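Local coordinates for ancestral D-type dye decolorizing peroxidase (Geotrichum candidum, PDB 7ANV), which is an ancestral fungal D-type dye-decolorizing peroxidase that probably uses hydrogen peroxide at its heme to oxidise dyes, at residues 109-114 against 404-409; 115-120 against 250-255. All coordinates share one frame; numbering follows the deposited sequence.

Contact 1: residues 109-114 against 404-409; sequences LADAQN and GFQFIQ. With HEM (protoporphyrin IX containing Fe), chain B.
In the two-sheet alpha+beta fold of the dye-decolorizing peroxidases, helix 108-115 and helix 405-413 meet through one buried polar bridge between Asp111 and Gln406. Segment 404-409 opens the helix 405-413, with Gly404 as its N-cap, and borders the heme pocket. Gln406 NE2 donates to Asp111 OD2 at 2.8 Å, and the bond is almost straight, with an N-H...O angle of 176°. The acceptor lies in the plane of the Gln406 amide, whereas the amide nitrogen stands above the carboxylate plane, 53° out of it. The two flat groups are steeply inclined to each other, and NE2, although 3.4 Å from Asp111 OD1, is bonded to OD2 alone of the two oxygens. Gln406 gets there by holding its CG beside the backbone N (chi1 -78°) and running extended beyond it, which carries the amide across to the other helix. OD2 of Asp111 also has a hydrogen bond with Tyr473 OH, and OD1 forms a salt bridge with Lys410, one turn along from Gln406. Partners at both oxygens hold the buried carboxylate in its orientation, and the lysine probably favours its ionised form.

Toward the heme, the same short helix offers mostly carbon. Phe405 CD1 approaches the vinyl carbon CBC at 3.5 Å, obliquely to the ring, while Ile408 CG2 lies 3.9 Å from that same CBC. Gln409, bent at chi2, sets OE1 4.0 Å from the methyl carbon CMC.

Tyr473 of strand 466-476 touches both Phe405 and Gln406. Phe405 also packs on Val250 and Arg252 of strand 247-256, so that the first turn of helix 405-413 packs against this sheet and, through Phe405 and Ile408, also touches the heme edge.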
ATOM      1  N   LEU A 109       7.449   8.368  12.300  1.00 22.03           N
ATOM      2  CA  LEU A 109       7.494   9.827  12.512  1.00 23.64           C
ATOM      3  C   LEU A 109       8.895  10.332  12.195  1.00 24.04           C
ATOM      4  O   LEU A 109       8.990  11.343  11.491  1.00 24.51           O
ATOM      5  CB  LEU A 109       7.075  10.169  13.945  1.00 25.54           C
ATOM      6  CG  LEU A 109       7.142  11.648  14.332  1.00 27.86           C
ATOM      7  CD1 LEU A 109       6.328  12.507  13.407  1.00 28.92           C
ATOM      8  CD2 LEU A 109       6.621  11.853  15.734  1.00 29.94           C
ATOM      9  N   ALA A 110       9.929   9.619  12.650  1.00 23.36           N
ATOM     10  CA  ALA A 110      11.342   9.944  12.409  1.00 24.40           C
ATOM     11  C   ALA A 110      11.660   9.929  10.896  1.00 24.17           C
ATOM     12  O   ALA A 110      12.649  10.564  10.466  1.00 25.68           O
ATOM     13  CB  ALA A 110      12.192   8.958  13.174  1.00 25.00           C
ATOM     14  N   ASP A 111      10.912   9.166  10.108  1.00 22.96           N
ATOM     15  CA  ASP A 111      11.177   8.990   8.659  1.00 22.20           C
ATOM     16  C   ASP A 111      10.352   9.992   7.840  1.00 21.56           C
ATOM     17  O   ASP A 111      10.605  10.137   6.615  1.00 20.62           O
ATOM     18  CB  ASP A 111      10.803   7.568   8.241  1.00 21.17           C
ATOM     19  CG  ASP A 111      11.421   7.068   6.950  1.00 21.21           C
ATOM     20  OD1 ASP A 111      12.552   7.523   6.574  1.00 22.68           O
ATOM     21  OD2 ASP A 111      10.804   6.194   6.363  1.00 19.89           O
ATOM     22  N   ALA A 112       9.395  10.686   8.438  1.00 21.29           N
ATOM     23  CA  ALA A 112       8.460  11.546   7.662  1.00 22.07           C
ATOM     24  C   ALA A 112       9.202  12.549   6.766  1.00 22.85           C
ATOM     25  O   ALA A 112       8.765  12.774   5.626  1.00 22.68           O
ATOM     26  CB  ALA A 112       7.512  12.256   8.583  1.00 22.49           C
ATOM     27  N   GLN A 113      10.239  13.207   7.281  1.00 23.42           N
ATOM     28  CA  GLN A 113      10.928  14.261   6.503  1.00 25.32           C
ATOM     29  C   GLN A 113      11.478  13.632   5.216  1.00 23.66           C
ATOM     30  O   GLN A 113      11.249  14.167   4.147  1.00 22.37           O
ATOM     31  CB  GLN A 113      12.034  14.940   7.316  1.00 27.23           C
ATOM     32  CG  GLN A 113      12.718  16.068   6.547  1.00 29.78           C
ATOM     33  CD  GLN A 113      13.500  17.015   7.433  1.00 32.46           C
ATOM     34  OE1 GLN A 113      13.986  16.645   8.495  1.00 34.18           O
ATOM     35  NE2 GLN A 113      13.581  18.259   7.018  1.00 34.54           N
ATOM     36  N   ASN A 114      12.152  12.494   5.327  1.00 23.62           N
ATOM     37  CA  ASN A 114      12.840  11.835   4.192  1.00 22.76           C
ATOM     38  C   ASN A 114      11.800  11.219   3.253  1.00 21.86           C
ATOM     39  O   ASN A 114      12.066  11.159   2.045  1.00 21.93           O
ATOM     40  CB  ASN A 114      13.888  10.850   4.701  1.00 23.29           C
ATOM     41  CG  ASN A 114      15.219  11.502   5.017  1.00 24.73           C
ATOM     42  OD1 ASN A 114      15.532  12.578   4.520  1.00 26.11           O
ATOM     43  ND2 ASN A 114      16.008  10.875   5.867  1.00 25.49           N
ATOM     44  N   GLY A 404      11.693  -2.358   0.657  1.00 19.25           N
ATOM     45  CA  GLY A 404      10.331  -2.274   0.113  1.00 18.48           C
ATOM     46  C   GLY A 404       9.771  -0.881   0.149  1.00 18.39           C
ATOM     47  O   GLY A 404      10.257  -0.018  -0.634  1.00 19.90           O
ATOM     48  N   PHE A 405       8.785  -0.648   1.008  1.00 18.16           N
ATOM     49  CA  PHE A 405       8.071   0.642   1.105  1.00 17.40           C
ATOM     50  C   PHE A 405       9.061   1.823   1.006  1.00 17.45           C
ATOM     51  O   PHE A 405       8.830   2.743   0.216  1.00 17.07           O
ATOM     52  CB  PHE A 405       7.281   0.752   2.404  1.00 18.02           C
ATOM     53  CG  PHE A 405       6.757   2.138   2.619  1.00 18.01           C
ATOM     54  CD1 PHE A 405       5.710   2.626   1.869  1.00 18.04           C
ATOM     55  CD2 PHE A 405       7.343   2.979   3.538  1.00 19.01           C
ATOM     56  CE1 PHE A 405       5.234   3.909   2.058  1.00 18.70           C
ATOM     57  CE2 PHE A 405       6.842   4.245   3.751  1.00 18.55           C
ATOM     58  CZ  PHE A 405       5.808   4.732   2.987  1.00 18.30           C
ATOM     59  N   GLN A 406      10.090   1.861   1.840  1.00 17.69           N
ATOM     60  CA  GLN A 406      10.971   3.065   1.903  1.00 17.90           C
ATOM     61  C   GLN A 406      11.693   3.281   0.565  1.00 18.46           C
ATOM     62  O   GLN A 406      11.874   4.438   0.146  1.00 18.37           O
ATOM     63  CB  GLN A 406      12.019   2.954   2.991  1.00 18.67           C
ATOM     64  CG  GLN A 406      11.496   3.230   4.390  1.00 18.56           C
ATOM     65  CD  GLN A 406      12.626   3.141   5.386  1.00 19.78           C
ATOM     66  OE1 GLN A 406      13.420   2.212   5.359  1.00 19.95           O
ATOM     67  NE2 GLN A 406      12.757   4.134   6.253  1.00 19.97           N
ATOM     68  N   PHE A 407      12.173   2.211  -0.045  1.00 18.27           N
ATOM     69  CA  PHE A 407      12.941   2.294  -1.305  1.00 18.71           C
ATOM     70  C   PHE A 407      12.016   2.798  -2.410  1.00 18.20           C
ATOM     71  O   PHE A 407      12.371   3.700  -3.179  1.00 17.06           O
ATOM     72  CB  PHE A 407      13.560   0.940  -1.610  1.00 19.30           C
ATOM     73  CG  PHE A 407      14.784   1.073  -2.471  1.00 20.57           C
ATOM     74  CD1 PHE A 407      16.012   1.382  -1.921  1.00 22.12           C
ATOM     75  CD2 PHE A 407      14.684   0.952  -3.844  1.00 21.71           C
ATOM     76  CE1 PHE A 407      17.145   1.504  -2.713  1.00 22.92           C
ATOM     77  CE2 PHE A 407      15.820   1.092  -4.644  1.00 22.39           C
ATOM     78  CZ  PHE A 407      17.029   1.397  -4.083  1.00 23.22           C
ATOM     79  N   ILE A 408      10.833   2.188  -2.517  1.00 17.25           N
ATOM     80  CA  ILE A 408       9.812   2.561  -3.518  1.00 16.38           C
ATOM     81  C   ILE A 408       9.464   4.025  -3.368  1.00 16.77           C
ATOM     82  O   ILE A 408       9.518   4.761  -4.400  1.00 17.65           O
ATOM     83  CB  ILE A 408       8.584   1.658  -3.422  1.00 16.38           C
ATOM     84  CG1 ILE A 408       8.959   0.212  -3.725  1.00 17.17           C
ATOM     85  CG2 ILE A 408       7.506   2.187  -4.362  1.00 16.33           C
ATOM     86  CD1 ILE A 408       7.885  -0.771  -3.300  1.00 17.71           C
ATOM     87  N   GLN A 409       9.150   4.471  -2.156  1.00 16.74           N
ATOM     88  CA  GLN A 409       8.771   5.881  -1.962  1.00 17.04           C
ATOM     89  C   GLN A 409       9.960   6.792  -2.284  1.00 17.98           C
ATOM     90  O   GLN A 409       9.807   7.759  -3.041  1.00 18.25           O
ATOM     91  CB  GLN A 409       8.277   6.141  -0.549  1.00 17.24           C
ATOM     92  CG  GLN A 409       7.852   7.575  -0.328  1.00 17.28           C
ATOM     93  CD  GLN A 409       6.517   7.860  -0.968  1.00 17.83           C
ATOM     94  OE1 GLN A 409       5.481   7.235  -0.659  1.00 17.43           O
ATOM     95  NE2 GLN A 409       6.526   8.816  -1.883  1.00 18.06           N
TER
HETATM   96  CHA HEM B 601      -0.382  -0.004  -7.851  1.00 15.84           C
HETATM   97  CHB HEM B 601      -3.134   3.793  -6.637  1.00 18.28           C
HETATM   98  CHC HEM B 601      -0.118   4.724  -2.883  1.00 16.89           C
HETATM   99  CHD HEM B 601       2.791   1.159  -4.406  1.00 16.42           C
HETATM  100  C1A HEM B 601      -1.388   0.944  -7.823  1.00 16.44           C
HETATM  101  C2A HEM B 601      -2.480   0.990  -8.725  1.00 17.24           C
HETATM  102  C3A HEM B 601      -3.248   2.064  -8.402  1.00 17.77           C
HETATM  103  C4A HEM B 601      -2.646   2.677  -7.268  1.00 16.97           C
HETATM  104  CMA HEM B 601      -4.537   2.510  -9.072  1.00 18.06           C
HETATM  105  CAA HEM B 601      -2.721   0.060  -9.909  1.00 19.14           C
HETATM  106  CBA HEM B 601      -3.311  -1.296  -9.563  1.00 19.61           C
HETATM  107  CGA HEM B 601      -2.323  -2.426  -9.597  1.00 23.71           C
HETATM  108  O1A HEM B 601      -1.401  -2.549 -10.424  1.00 30.60           O
HETATM  109  O2A HEM B 601      -2.458  -3.283  -8.784  1.00 28.05           O
HETATM  110  C1B HEM B 601      -2.535   4.367  -5.499  1.00 18.15           C
HETATM  111  C2B HEM B 601      -3.088   5.478  -4.787  1.00 17.65           C
HETATM  112  C3B HEM B 601      -2.275   5.741  -3.724  1.00 17.94           C
HETATM  113  C4B HEM B 601      -1.174   4.740  -3.794  1.00 16.50           C
HETATM  114  CMB HEM B 601      -4.339   6.235  -5.140  1.00 19.87           C
HETATM  115  CAB HEM B 601      -2.389   6.742  -2.638  1.00 18.31           C
HETATM  116  CBB HEM B 601      -3.543   7.336  -2.243  1.00 19.31           C
HETATM  117  C1C HEM B 601       0.972   3.844  -2.979  1.00 16.12           C
HETATM  118  C2C HEM B 601       2.113   3.844  -2.163  1.00 17.10           C
HETATM  119  C3C HEM B 601       2.944   2.844  -2.635  1.00 17.26           C
HETATM  120  C4C HEM B 601       2.285   2.230  -3.733  1.00 15.89           C
HETATM  121  CMC HEM B 601       2.357   4.784  -0.991  1.00 17.67           C
HETATM  122  CAC HEM B 601       4.270   2.409  -2.190  1.00 16.52           C
HETATM  123  CBC HEM B 601       5.096   3.198  -1.518  1.00 18.23           C
HETATM  124  C1D HEM B 601       2.096   0.531  -5.440  1.00 15.89           C
HETATM  125  C2D HEM B 601       2.647  -0.685  -6.063  1.00 15.68           C
HETATM  126  C3D HEM B 601       1.762  -0.990  -7.036  1.00 16.54           C
HETATM  127  C4D HEM B 601       0.693   0.033  -6.990  1.00 15.61           C
HETATM  128  CMD HEM B 601       3.912  -1.474  -5.742  1.00 15.52           C
HETATM  129  CAD HEM B 601       1.845  -2.165  -7.986  1.00 16.94           C
HETATM  130  CBD HEM B 601       2.745  -1.891  -9.203  1.00 17.79           C
HETATM  131  CGD HEM B 601       2.917  -3.118 -10.049  1.00 18.51           C
HETATM  132  O1D HEM B 601       2.768  -2.959 -11.287  1.00 17.56           O
HETATM  133  O2D HEM B 601       3.241  -4.227  -9.552  1.00 17.74           O
HETATM  134  NA  HEM B 601      -1.501   1.989  -6.915  1.00 17.15           N
HETATM  135  NB  HEM B 601      -1.423   3.959  -4.866  1.00 17.07           N
HETATM  136  NC  HEM B 601       1.102   2.889  -3.965  1.00 17.20           N
HETATM  137  ND  HEM B 601       0.956   0.961  -6.031  1.00 14.43           N
HETATM  138 FE   HEM B 601      -0.178   2.434  -5.520  1.00 17.12          FE

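Contact 2: residues 115-120 against 250-255; sequences LGDPGT and VFRKLQ. With HEM (protoporphyrin IX containing Fe), chain B.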
ATOM      1  N   LEU A 115      10.640  10.803   3.762  1.00 20.39           N
ATOM      2  CA  LEU A 115       9.544  10.303   2.907  1.00 19.98           C
ATOM      3  C   LEU A 115       9.028  11.467   2.060  1.00 20.53           C
ATOM      4  O   LEU A 115       8.334  11.189   1.079  1.00 19.32           O
ATOM      5  CB  LEU A 115       8.415   9.704   3.742  1.00 19.68           C
ATOM      6  CG  LEU A 115       8.738   8.399   4.452  1.00 19.44           C
ATOM      7  CD1 LEU A 115       7.642   8.076   5.480  1.00 19.30           C
ATOM      8  CD2 LEU A 115       8.908   7.280   3.444  1.00 19.07           C
ATOM      9  N   GLY A 116       9.287  12.702   2.503  1.00 20.78           N
ATOM     10  CA  GLY A 116       8.860  13.940   1.807  1.00 22.08           C
ATOM     11  C   GLY A 116       7.530  14.475   2.308  1.00 22.53           C
ATOM     12  O   GLY A 116       6.964  15.405   1.669  1.00 22.83           O
ATOM     13  N   ASP A 117       7.065  14.014   3.458  1.00 22.56           N
ATOM     14  CA  ASP A 117       5.741  14.449   3.973  1.00 23.45           C
ATOM     15  C   ASP A 117       5.780  15.950   4.224  1.00 26.20           C
ATOM     16  O   ASP A 117       6.799  16.509   4.648  1.00 26.55           O
ATOM     17  CB  ASP A 117       5.320  13.726   5.258  1.00 22.89           C
ATOM     18  CG  ASP A 117       5.008  12.258   5.076  1.00 22.33           C
ATOM     19  OD1 ASP A 117       5.180  11.739   3.936  1.00 21.62           O
ATOM     20  OD2 ASP A 117       4.660  11.616   6.077  1.00 22.33           O
ATOM     21  N   PRO A 118       4.666  16.641   3.954  1.00 27.57           N
ATOM     22  CA  PRO A 118       4.574  18.056   4.266  1.00 31.03           C
ATOM     23  C   PRO A 118       4.831  18.268   5.766  1.00 32.80           C
ATOM     24  O   PRO A 118       4.423  17.452   6.616  1.00 32.94           O
ATOM     25  CB  PRO A 118       3.155  18.479   3.848  1.00 31.26           C
ATOM     26  CG  PRO A 118       2.630  17.360   3.006  1.00 30.19           C
ATOM     27  CD  PRO A 118       3.420  16.107   3.380  1.00 28.85           C
ATOM     28  N   GLY A 119       5.542  19.342   6.082  1.00 35.02           N
ATOM     29  CA  GLY A 119       5.795  19.730   7.477  1.00 38.98           C
ATOM     30  C   GLY A 119       5.589  21.225   7.628  1.00 42.70           C
ATOM     31  O   GLY A 119       5.473  21.925   6.588  1.00 43.00           O
ATOM     32  N   THR A 120       5.481  21.681   8.871  1.00 66.28           N
ATOM     33  CA  THR A 120       5.755  23.086   9.278  1.00 73.25           C
ATOM     34  C   THR A 120       7.139  23.098   9.945  1.00 76.92           C
ATOM     35  O   THR A 120       7.502  24.117  10.557  1.00 84.35           O
ATOM     36  CB  THR A 120       4.581  23.586  10.121  1.00 75.03           C
ATOM     37  OG1 THR A 120       4.088  22.429  10.794  1.00 70.98           O
ATOM     38  CG2 THR A 120       3.480  24.219   9.296  1.00 76.83           C
ATOM     39  N   VAL A 250       3.609  -1.818   7.036  1.00 16.95           N
ATOM     40  CA  VAL A 250       3.651  -0.341   6.887  1.00 17.41           C
ATOM     41  C   VAL A 250       2.218   0.158   6.773  1.00 17.84           C
ATOM     42  O   VAL A 250       1.522  -0.251   5.837  1.00 17.77           O
ATOM     43  CB  VAL A 250       4.466   0.077   5.653  1.00 17.76           C
ATOM     44  CG1 VAL A 250       4.336   1.580   5.449  1.00 18.24           C
ATOM     45  CG2 VAL A 250       5.919  -0.390   5.747  1.00 17.80           C
ATOM     46  N   PHE A 251       1.843   1.078   7.654  1.00 17.77           N
ATOM     47  CA  PHE A 251       0.545   1.773   7.598  1.00 17.40           C
ATOM     48  C   PHE A 251       0.762   3.243   7.233  1.00 17.11           C
ATOM     49  O   PHE A 251       1.526   3.901   7.907  1.00 18.38           O
ATOM     50  CB  PHE A 251      -0.223   1.590   8.910  1.00 17.70           C
ATOM     51  CG  PHE A 251      -1.624   2.145   8.837  1.00 17.26           C
ATOM     52  CD1 PHE A 251      -1.850   3.500   9.052  1.00 18.95           C
ATOM     53  CD2 PHE A 251      -2.716   1.317   8.584  1.00 17.26           C
ATOM     54  CE1 PHE A 251      -3.136   4.026   8.943  1.00 19.07           C
ATOM     55  CE2 PHE A 251      -4.001   1.844   8.455  1.00 17.88           C
ATOM     56  CZ  PHE A 251      -4.201   3.187   8.648  1.00 19.06           C
ATOM     57  N   ARG A 252       0.042   3.735   6.234  1.00 17.45           N
ATOM     58  CA  ARG A 252      -0.028   5.166   5.919  1.00 18.10           C
ATOM     59  C   ARG A 252      -1.477   5.573   5.661  1.00 17.90           C
ATOM     60  O   ARG A 252      -2.139   4.967   4.826  1.00 18.21           O
ATOM     61  CB  ARG A 252       0.769   5.498   4.650  1.00 18.83           C
ATOM     62  CG  ARG A 252       2.215   5.069   4.670  1.00 19.16           C
ATOM     63  CD  ARG A 252       3.113   6.142   5.201  1.00 19.58           C
ATOM     64  NE  ARG A 252       3.309   7.212   4.235  1.00 19.60           N
ATOM     65  CZ  ARG A 252       3.770   8.441   4.502  1.00 19.67           C
ATOM     66  NH1 ARG A 252       3.974   8.862   5.746  1.00 20.61           N
ATOM     67  NH2 ARG A 252       4.008   9.264   3.487  1.00 19.28           N
ATOM     68  N   LYS A 253      -1.932   6.573   6.388  1.00 17.92           N
ATOM     69  CA  LYS A 253      -3.214   7.237   6.087  1.00 18.38           C
ATOM     70  C   LYS A 253      -2.953   8.302   5.025  1.00 17.55           C
ATOM     71  O   LYS A 253      -2.234   9.284   5.313  1.00 18.52           O
ATOM     72  CB  LYS A 253      -3.844   7.822   7.349  1.00 19.29           C
ATOM     73  CG  LYS A 253      -5.180   8.472   7.065  1.00 20.47           C
ATOM     74  CD  LYS A 253      -5.818   9.188   8.244  1.00 21.48           C
ATOM     75  CE  LYS A 253      -7.005   9.976   7.733  1.00 22.65           C
ATOM     76  NZ  LYS A 253      -7.672  10.784   8.783  1.00 23.33           N
ATOM     77  N   LEU A 254      -3.446   8.084   3.812  1.00 17.85           N
ATOM     78  CA  LEU A 254      -3.160   8.965   2.655  1.00 18.72           C
ATOM     79  C   LEU A 254      -4.492   9.602   2.225  1.00 19.47           C
ATOM     80  O   LEU A 254      -5.330   8.946   1.570  1.00 20.38           O
ATOM     81  CB  LEU A 254      -2.535   8.182   1.505  1.00 19.27           C
ATOM     82  CG  LEU A 254      -1.256   7.465   1.884  1.00 19.24           C
ATOM     83  CD1 LEU A 254      -0.717   6.657   0.699  1.00 19.41           C
ATOM     84  CD2 LEU A 254      -0.214   8.453   2.414  1.00 21.08           C
ATOM     85  N   GLN A 255      -4.658  10.862   2.602  1.00 19.96           N
ATOM     86  CA  GLN A 255      -5.860  11.636   2.215  1.00 20.55           C
ATOM     87  C   GLN A 255      -5.824  11.901   0.704  1.00 20.08           C
ATOM     88  O   GLN A 255      -4.744  12.271   0.195  1.00 20.38           O
ATOM     89  CB  GLN A 255      -5.880  12.942   2.986  1.00 22.13           C
ATOM     90  CG  GLN A 255      -7.121  13.740   2.644  1.00 23.41           C
ATOM     91  CD  GLN A 255      -7.133  15.098   3.276  1.00 27.44           C
ATOM     92  OE1 GLN A 255      -6.199  15.491   3.974  1.00 29.58           O
ATOM     93  NE2 GLN A 255      -8.207  15.836   3.011  1.00 28.45           N
TER
HETATM   94  CHA HEM B 601      -0.382  -0.004  -7.851  1.00 15.84           C
HETATM   95  CHB HEM B 601      -3.134   3.793  -6.637  1.00 18.28           C
HETATM   96  CHC HEM B 601      -0.118   4.724  -2.883  1.00 16.89           C
HETATM   97  CHD HEM B 601       2.791   1.159  -4.406  1.00 16.42           C
HETATM   98  C1A HEM B 601      -1.388   0.944  -7.823  1.00 16.44           C
HETATM   99  C2A HEM B 601      -2.480   0.990  -8.725  1.00 17.24           C
HETATM  100  C3A HEM B 601      -3.248   2.064  -8.402  1.00 17.77           C
HETATM  101  C4A HEM B 601      -2.646   2.677  -7.268  1.00 16.97           C
HETATM  102  CMA HEM B 601      -4.537   2.510  -9.072  1.00 18.06           C
HETATM  103  CAA HEM B 601      -2.721   0.060  -9.909  1.00 19.14           C
HETATM  104  CBA HEM B 601      -3.311  -1.296  -9.563  1.00 19.61           C
HETATM  105  CGA HEM B 601      -2.323  -2.426  -9.597  1.00 23.71           C
HETATM  106  O1A HEM B 601      -1.401  -2.549 -10.424  1.00 30.60           O
HETATM  107  O2A HEM B 601      -2.458  -3.283  -8.784  1.00 28.05           O
HETATM  108  C1B HEM B 601      -2.535   4.367  -5.499  1.00 18.15           C
HETATM  109  C2B HEM B 601      -3.088   5.478  -4.787  1.00 17.65           C
HETATM  110  C3B HEM B 601      -2.275   5.741  -3.724  1.00 17.94           C
HETATM  111  C4B HEM B 601      -1.174   4.740  -3.794  1.00 16.50           C
HETATM  112  CMB HEM B 601      -4.339   6.235  -5.140  1.00 19.87           C
HETATM  113  CAB HEM B 601      -2.389   6.742  -2.638  1.00 18.31           C
HETATM  114  CBB HEM B 601      -3.543   7.336  -2.243  1.00 19.31           C
HETATM  115  C1C HEM B 601       0.972   3.844  -2.979  1.00 16.12           C
HETATM  116  C2C HEM B 601       2.113   3.844  -2.163  1.00 17.10           C
HETATM  117  C3C HEM B 601       2.944   2.844  -2.635  1.00 17.26           C
HETATM  118  C4C HEM B 601       2.285   2.230  -3.733  1.00 15.89           C
HETATM  119  CMC HEM B 601       2.357   4.784  -0.991  1.00 17.67           C
HETATM  120  CAC HEM B 601       4.270   2.409  -2.190  1.00 16.52           C
HETATM  121  CBC HEM B 601       5.096   3.198  -1.518  1.00 18.23           C
HETATM  122  C1D HEM B 601       2.096   0.531  -5.440  1.00 15.89           C
HETATM  123  C2D HEM B 601       2.647  -0.685  -6.063  1.00 15.68           C
HETATM  124  C3D HEM B 601       1.762  -0.990  -7.036  1.00 16.54           C
HETATM  125  C4D HEM B 601       0.693   0.033  -6.990  1.00 15.61           C
HETATM  126  CMD HEM B 601       3.912  -1.474  -5.742  1.00 15.52           C
HETATM  127  CAD HEM B 601       1.845  -2.165  -7.986  1.00 16.94           C
HETATM  128  CBD HEM B 601       2.745  -1.891  -9.203  1.00 17.79           C
HETATM  129  CGD HEM B 601       2.917  -3.118 -10.049  1.00 18.51           C
HETATM  130  O1D HEM B 601       2.768  -2.959 -11.287  1.00 17.56           O
HETATM  131  O2D HEM B 601       3.241  -4.227  -9.552  1.00 17.74           O
HETATM  132  NA  HEM B 601      -1.501   1.989  -6.915  1.00 17.15           N
HETATM  133  NB  HEM B 601      -1.423   3.959  -4.866  1.00 17.07           N
HETATM  134  NC  HEM B 601       1.102   2.889  -3.965  1.00 17.20           N
HETATM  135  ND  HEM B 601       0.956   0.961  -6.031  1.00 14.43           N
HETATM  136 FE   HEM B 601      -0.178   2.434  -5.520  1.00 17.12          FE
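Asp117 and Arg252 form a buried, two-pronged salt bridge between the loop after helix 108-115 and strand 247-256. The guanidinium meets the carboxylate end-on: Arg252 NH2 bonds to Asp117 OD1 at 2.8 Å, and Arg252 NH1 to Asp117 OD2 at 2.9 Å. Both bonds are nearly straight and come in on the syn side of the oxygens, with the two planes only 17° apart. Bends at chi2 (-91°) and chi3 turn the arginine end into this position. Further hydrogen bonds hold the pair: Gln436 NE2 reaches OD1, Trp131 NE1 reaches OD2, and Gln108 OE1 takes NH1.

The apolar part is smaller. Leu115 CD1 lies over one face of the guanidinium, offset toward its rim and 3.8 Å from Arg252 NH1. Leu254 faces the heme instead, its CD1 3.7 Å from the vinyl carbon CAB.

Gly116, at positive phi, ends the helix in a Schellman motif, and the chain turns there to Asp117. Strand 247-256 runs between 391-398 and 466-476 in the antiparallel sheet, and Pro468 of the latter touches both Asp117 and Arg252.

Contacts 1 and 2 lie side by side, their centres 9 Å apart, and along the chain contact 2 is nested inside the loop that contact 1 closes. Residues 109-114 continue directly into 115-120, and Ala112 O lies 3.0 Å from Asp117 N, probably hydrogen-bonded. The Phe405 ring of contact 1 fits among side chains of contact 2: its CE2 is 3.7 Å from Leu115 CD2, its CZ 3.7 Å from Arg252 NE, and its CG 3.8 Å from Val250 CG1. Both contacts reach the heme pocket, 404-409 at the CBC vinyl and 250-255 at the CAB vinyl, so the continuous run 109-120 is tied to two elements that border the cofactor.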